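Local coordinates for protein Myo-inositol phosphohydrolase (Mitsuokella multacida, PDB 4WU3) that probably hydrolyses phosphate groups of inositol hexakisphosphate and here holds inositol-(1,3,4,5)-tetrakisphosphate in a PTP-like pocket, at residues P335-Y340 against G438-G443; L421-H426 against A508-I513. The protein carries 2 engineered substitutions. All blocks are in the same frame, centred on the assembly; numbering follows the deposited sequence.

In the fold
Contact 1 and contact 2 lie side by side, their centres about 12 Å apart, and both reach the inositol-(1,3,4,5)-tetrakisphosphate. Trp442 of contact 1 points its indole NE1 at the backbone O of Asp511 in contact 2, at 2.8 Å in a probable hydrogen bond, and so ties the loop 438-443 to the turn beginning at Thr510. Asp441 and Asp511 face the same phosphate; their OD2 atoms are 2.8 Å apart, and Asp511 OD2 stands 2.7 Å from ligand O5P. The segments alternate along the chain, and loops distant in sequence meet at one pocket, to which Ser540, Ala544 and Arg546 of the phosphate-binding loop add further hydrogen bonds.

Contact 1 (P335-Y340 against G438-G443); sequences PDYNGY and GLRDWG. With 4IP (inositol-(1,3,4,5)-tetrakisphosphate), chain F.
Gly339 CA and Gly438 CA lie 3.6 Å apart, the point where the two backbones press together, and a beta-carbon on Gly438 would collide with the carbonyl oxygens of Tyr337 and Asn338. Waters link the two backbones beside this point: one donates to Asp336 O and Asn338 O and accepts from Leu439 N, the water oxygen lying 2.8 Å from Leu439 N, while another joins Gly339 N to Gly443 O. Gly443 CA adds a CH...O contact of 3.4 Å to Tyr337 O. The 335-340 side is shaped by an Asx turn, Asp336 OD1 accepting from Asn338 N.

Tyr337 carries the side-chain contact. With CG set anti to its own carbonyl carbon (chi1 -68°), the ring lies alongside Trp442 and points the same way. Trp442 turns an edge onto one face in a T-shaped pair, centroids 4.9 Å apart and planes at 63°, its CE3 poised over the middle of the phenol ring. Leu439 O sits at the edge of that ring, near its plane, 3.5 Å from Tyr337 CD1, and Leu439 CD2 touches Tyr337 CE1 at 3.6 Å from the side of the ring away from Trp442. A leucine in place of Tyr337 would probably deprive the Trp442 edge of its aromatic face and open a gap beside Leu439. Tyr337 OH hangs over one face of the Arg440 guanidinium, 3.8 Å from NH1; the charge of Arg440 is met by Asp287 of the second subunit.

The 438-443 loop folds back through successive tight turns, Asp441 N bonding to Gly438 O and Trp442 N to Leu439 O. It leaves strand 432-438 of the mixed sheet beside the segment leading to strand 342-346, and presents Asp441 to the inositol phosphate pocket.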
# COMPACT_ATOMS: atom_id res chain seq x y z
N PRO A 335 -13.15 9.42 2.39
CA PRO A 335 -14.54 9.13 2.10
C PRO A 335 -15.33 10.40 1.82
O PRO A 335 -15.00 11.46 2.35
CB PRO A 335 -15.04 8.45 3.38
CG PRO A 335 -14.03 8.75 4.43
CD PRO A 335 -12.73 8.97 3.72
N ASP A 336 -16.34 10.30 0.97
CA ASP A 336 -17.26 11.41 0.73
C ASP A 336 -18.59 11.06 1.40
O ASP A 336 -19.25 10.08 1.04
CB ASP A 336 -17.44 11.65 -0.77
CG ASP A 336 -18.37 12.82 -1.08
OD1 ASP A 336 -18.96 13.43 -0.16
OD2 ASP A 336 -18.50 13.14 -2.28
N TYR A 337 -18.98 11.85 2.40
CA TYR A 337 -20.17 11.58 3.18
C TYR A 337 -21.36 12.39 2.71
O TYR A 337 -22.42 12.34 3.32
CB TYR A 337 -19.92 11.89 4.67
CG TYR A 337 -18.94 10.93 5.29
CD1 TYR A 337 -19.19 9.57 5.29
CD2 TYR A 337 -17.76 11.37 5.86
CE1 TYR A 337 -18.30 8.68 5.84
CE2 TYR A 337 -16.85 10.49 6.41
CZ TYR A 337 -17.13 9.14 6.40
OH TYR A 337 -16.25 8.23 6.96
N ASN A 338 -21.19 13.15 1.63
CA ASN A 338 -22.27 14.01 1.12
C ASN A 338 -23.44 13.20 0.57
O ASN A 338 -23.26 12.12 0.02
CB ASN A 338 -21.72 14.98 0.07
CG ASN A 338 -20.84 16.06 0.68
OD1 ASN A 338 -21.06 16.51 1.81
ND2 ASN A 338 -19.84 16.47 -0.06
N GLY A 339 -24.64 13.74 0.75
CA GLY A 339 -25.85 13.10 0.25
C GLY A 339 -25.83 12.94 -1.26
O GLY A 339 -25.32 13.79 -1.98
N TYR A 340 -26.40 11.83 -1.73
CA TYR A 340 -26.48 11.59 -3.16
C TYR A 340 -27.84 11.00 -3.59
O TYR A 340 -28.04 10.70 -4.77
CB TYR A 340 -25.36 10.64 -3.57
CG TYR A 340 -25.42 9.36 -2.77
CD1 TYR A 340 -26.30 8.35 -3.12
CD2 TYR A 340 -24.62 9.18 -1.65
CE1 TYR A 340 -26.38 7.18 -2.39
CE2 TYR A 340 -24.69 8.00 -0.91
CZ TYR A 340 -25.58 7.01 -1.30
OH TYR A 340 -25.69 5.81 -0.61
N GLY A 438 -26.51 10.45 2.57
CA GLY A 438 -25.12 10.18 2.16
C GLY A 438 -24.60 8.95 2.87
O GLY A 438 -25.25 8.41 3.75
N LEU A 439 -23.41 8.50 2.48
CA LEU A 439 -22.77 7.35 3.12
C LEU A 439 -22.82 7.45 4.64
O LEU A 439 -22.54 8.50 5.22
CB LEU A 439 -21.33 7.27 2.65
CG LEU A 439 -20.42 6.26 3.36
CD1 LEU A 439 -20.81 4.84 2.96
CD2 LEU A 439 -18.97 6.56 3.01
N ARG A 440 -23.16 6.34 5.29
CA ARG A 440 -23.36 6.29 6.75
C ARG A 440 -24.42 7.27 7.29
O ARG A 440 -24.47 7.54 8.49
CB ARG A 440 -22.05 6.52 7.49
CG ARG A 440 -21.12 5.32 7.49
CD ARG A 440 -19.83 5.65 8.22
NE ARG A 440 -18.82 4.62 8.02
CZ ARG A 440 -17.63 4.61 8.61
NH1 ARG A 440 -17.31 5.58 9.46
NH2 ARG A 440 -16.78 3.63 8.36
N ASP A 441 -25.27 7.78 6.41
CA ASP A 441 -26.22 8.84 6.78
C ASP A 441 -25.53 10.09 7.38
O ASP A 441 -26.08 10.75 8.27
CB ASP A 441 -27.29 8.29 7.74
CG ASP A 441 -28.51 9.21 7.83
OD1 ASP A 441 -28.73 9.99 6.89
OD2 ASP A 441 -29.23 9.16 8.86
N TRP A 442 -24.35 10.42 6.89
CA TRP A 442 -23.59 11.56 7.40
C TRP A 442 -23.59 12.74 6.42
O TRP A 442 -22.59 13.46 6.29
CB TRP A 442 -22.15 11.16 7.75
CG TRP A 442 -22.04 10.33 8.98
CD1 TRP A 442 -23.04 10.01 9.85
CD2 TRP A 442 -20.85 9.73 9.51
NE1 TRP A 442 -22.56 9.23 10.87
CE2 TRP A 442 -21.22 9.05 10.69
CE3 TRP A 442 -19.52 9.69 9.09
CZ2 TRP A 442 -20.30 8.35 11.47
CZ3 TRP A 442 -18.60 8.99 9.86
CH2 TRP A 442 -19.00 8.32 11.03
N GLY A 443 -24.73 12.95 5.77
CA GLY A 443 -24.89 14.05 4.82
C GLY A 443 -24.49 15.42 5.33
O GLY A 443 -24.08 16.27 4.56
C1 4IP F . -30.22 4.59 13.91
O1 4IP F . -31.23 5.11 14.77
C2 4IP F . -30.74 4.55 12.47
O2 4IP F . -31.95 3.81 12.42
C3 4IP F . -29.74 3.88 11.54
O3 4IP F . -30.29 3.83 10.21
C4 4IP F . -29.40 2.47 12.00
O4 4IP F . -28.39 1.93 11.14
C5 4IP F . -28.88 2.50 13.43
O5 4IP F . -28.61 1.17 13.89
C6 4IP F . -29.88 3.18 14.37
O6 4IP F . -29.35 3.23 15.70
P1 4IP F . -31.46 6.69 14.98
O1P 4IP F . -30.27 7.14 15.77
O2P 4IP F . -32.77 6.73 15.73
O3P 4IP F . -31.56 7.25 13.59
P3 4IP F . -29.48 4.49 8.98
O4P 4IP F . -28.05 4.06 9.21
O5P 4IP F . -29.72 5.98 9.14
O6P 4IP F . -30.10 3.88 7.75
P4 4IP F . -28.54 0.48 10.43
O7P 4IP F . -29.91 0.49 9.81
O8P 4IP F . -27.42 0.49 9.41
O9P 4IP F . -28.36 -0.49 11.58
P5 4IP F . -27.34 0.90 14.86
OPF 4IP F . -26.32 1.97 14.49
OPG 4IP F . -26.93 -0.51 14.49
OPH 4IP F . -27.90 1.05 16.25
O HOH W 1 -21.87 9.76 0.44
O HOH W 2 -20.85 15.26 4.52
O HOH W 3 -24.66 16.36 1.80

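Contact 2 (L421-H426 against A508-I513); sequences LRQETH and AATDHI. With 4IP (inositol-(1,3,4,5)-tetrakisphosphate), chain F.
Gln423 and Thr510 run side by side and point the same way. Fully extended, with CG anti to the backbone N (chi1 -179°), Gln423 lays its CG against Ala508 CB and places OE1 2.6 Å from Thr510 OG1. The hydroxyl donates from well above the amide plane, 57° out of it. Two backbone bonds through Ala509 hold the segments together just before it: Ala509 N to Leu421 O, and Gln423 N to Ala509 O at 3.0 Å, both somewhat bent.

The Glu424 side chain, bent at chi2, crosses that of Asp511 obliquely, the carboxylate planes only 26° apart and Glu424 OE1 nearest Asp511 CB. A water links Glu424 OE1 (2.8 Å) to Asp511 N. Arg422 grips Glu424 OE2 side-on with NE and NH2, the oxygen lying in the guanidinium plane, while its NH1 makes salt bridges with Glu395 and Asp345; Arg546 forms a salt bridge to Glu424 OE1. The His512 ring packs a face on Asp511 CG and gives a weak bond from ND1 to ligand OPF.

Strands 416-422 and 503-509 are parallel neighbours, the latter at the border of the five-stranded sheet; Leu421 bonds on its other side to strand 535-539, and helix 449-463 packs Val452 on Ala508.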
# COMPACT_ATOMS: atom_id res chain seq x y z
N LEU A 421 -34.14 15.23 16.32
CA LEU A 421 -32.74 15.09 16.68
C LEU A 421 -31.83 14.81 15.49
O LEU A 421 -30.70 14.36 15.67
CB LEU A 421 -32.58 13.94 17.67
CG LEU A 421 -33.42 14.00 18.94
CD1 LEU A 421 -33.39 12.66 19.66
CD2 LEU A 421 -32.91 15.12 19.85
N ARG A 422 -32.30 15.10 14.28
CA ARG A 422 -31.59 14.67 13.07
C ARG A 422 -30.64 15.71 12.47
O ARG A 422 -31.07 16.78 12.03
CB ARG A 422 -32.61 14.27 12.02
CG ARG A 422 -33.57 13.18 12.47
CD ARG A 422 -34.48 12.80 11.32
NE ARG A 422 -33.77 12.07 10.28
CZ ARG A 422 -34.35 11.59 9.18
NH1 ARG A 422 -35.65 11.77 8.97
NH2 ARG A 422 -33.62 10.92 8.30
N GLN A 423 -29.35 15.38 12.42
CA GLN A 423 -28.39 16.28 11.78
C GLN A 423 -28.59 16.27 10.27
O GLN A 423 -28.47 17.30 9.61
CB GLN A 423 -26.95 15.88 12.08
CG GLN A 423 -25.96 16.85 11.44
CD GLN A 423 -24.51 16.51 11.69
OE1 GLN A 423 -24.04 15.40 11.40
NE2 GLN A 423 -23.76 17.49 12.20
N GLU A 424 -28.89 15.10 9.74
CA GLU A 424 -29.06 14.92 8.31
C GLU A 424 -30.25 15.74 7.82
O GLU A 424 -31.24 15.94 8.55
CB GLU A 424 -29.25 13.44 7.97
CG GLU A 424 -30.51 12.80 8.53
CD GLU A 424 -30.31 12.09 9.86
OE1 GLU A 424 -29.33 12.40 10.56
OE2 GLU A 424 -31.13 11.22 10.20
N THR A 425 -30.15 16.21 6.58
CA THR A 425 -31.22 16.99 5.95
C THR A 425 -32.43 16.10 5.63
O THR A 425 -32.27 15.04 5.05
CB THR A 425 -30.71 17.64 4.65
OG1 THR A 425 -29.97 18.82 4.96
CG2 THR A 425 -31.87 18.01 3.73
N HIS A 426 -33.62 16.53 6.04
CA HIS A 426 -34.84 15.77 5.78
C HIS A 426 -36.04 16.70 5.69
O HIS A 426 -35.94 17.89 6.04
CB HIS A 426 -35.11 14.74 6.87
CG HIS A 426 -35.49 15.35 8.19
ND1 HIS A 426 -36.74 15.21 8.75
CD2 HIS A 426 -34.77 16.12 9.04
CE1 HIS A 426 -36.78 15.85 9.90
NE2 HIS A 426 -35.60 16.42 10.10
N ALA A 508 -29.26 19.04 15.94
CA ALA A 508 -28.62 18.40 14.80
C ALA A 508 -27.62 17.32 15.24
O ALA A 508 -26.40 17.50 15.13
CB ALA A 508 -27.95 19.46 13.93
N ALA A 509 -28.14 16.19 15.70
CA ALA A 509 -27.30 15.12 16.23
C ALA A 509 -26.90 14.17 15.11
O ALA A 509 -27.74 13.72 14.34
CB ALA A 509 -28.03 14.37 17.34
N THR A 510 -25.61 13.88 15.02
CA THR A 510 -25.09 13.03 13.95
C THR A 510 -25.50 11.58 14.18
O THR A 510 -25.43 11.08 15.29
CB THR A 510 -23.56 13.11 13.86
OG1 THR A 510 -23.18 14.47 13.64
CG2 THR A 510 -23.05 12.23 12.71
N ASP A 511 -25.93 10.93 13.11
CA ASP A 511 -26.42 9.56 13.18
C ASP A 511 -25.30 8.58 13.57
O ASP A 511 -24.14 8.78 13.20
CB ASP A 511 -27.02 9.17 11.83
CG ASP A 511 -27.80 7.88 11.89
OD1 ASP A 511 -27.93 7.29 12.99
OD2 ASP A 511 -28.28 7.45 10.83
N HIS A 512 -25.68 7.55 14.33
CA HIS A 512 -24.79 6.47 14.76
C HIS A 512 -23.88 6.80 15.94
O HIS A 512 -23.26 5.89 16.49
CB HIS A 512 -23.93 5.94 13.61
CG HIS A 512 -24.70 5.59 12.38
ND1 HIS A 512 -25.55 4.50 12.32
CD2 HIS A 512 -24.77 6.20 11.17
CE1 HIS A 512 -26.10 4.45 11.12
NE2 HIS A 512 -25.65 5.47 10.40
N ILE A 513 -23.76 8.06 16.33
CA ILE A 513 -22.74 8.44 17.31
C ILE A 513 -23.32 9.07 18.56
O ILE A 513 -24.44 9.58 18.58
CB ILE A 513 -21.64 9.36 16.72
CG1 ILE A 513 -22.10 10.81 16.64
CG2 ILE A 513 -21.22 8.90 15.33
CD1 ILE A 513 -20.98 11.75 16.20
C1 4IP F . -30.22 4.59 13.91
O1 4IP F . -31.23 5.11 14.77
C2 4IP F . -30.74 4.55 12.47
O2 4IP F . -31.95 3.81 12.42
C3 4IP F . -29.74 3.88 11.54
O3 4IP F . -30.29 3.83 10.21
C4 4IP F . -29.40 2.47 12.00
O4 4IP F . -28.39 1.93 11.14
C5 4IP F . -28.88 2.50 13.43
O5 4IP F . -28.61 1.17 13.89
C6 4IP F . -29.88 3.18 14.37
O6 4IP F . -29.35 3.23 15.70
P1 4IP F . -31.46 6.69 14.98
O1P 4IP F . -30.27 7.14 15.77
O2P 4IP F . -32.77 6.73 15.73
O3P 4IP F . -31.56 7.25 13.59
P3 4IP F . -29.48 4.49 8.98
O4P 4IP F . -28.05 4.06 9.21
O5P 4IP F . -29.72 5.98 9.14
O6P 4IP F . -30.10 3.88 7.75
P4 4IP F . -28.54 0.48 10.43
O7P 4IP F . -29.91 0.49 9.81
O8P 4IP F . -27.42 0.49 9.41
O9P 4IP F . -28.36 -0.49 11.58
P5 4IP F . -27.34 0.90 14.86
OPF 4IP F . -26.32 1.97 14.49
OPG 4IP F . -26.93 -0.51 14.49
OPH 4IP F . -27.90 1.05 16.25
O HOH W 4 -26.54 12.38 10.47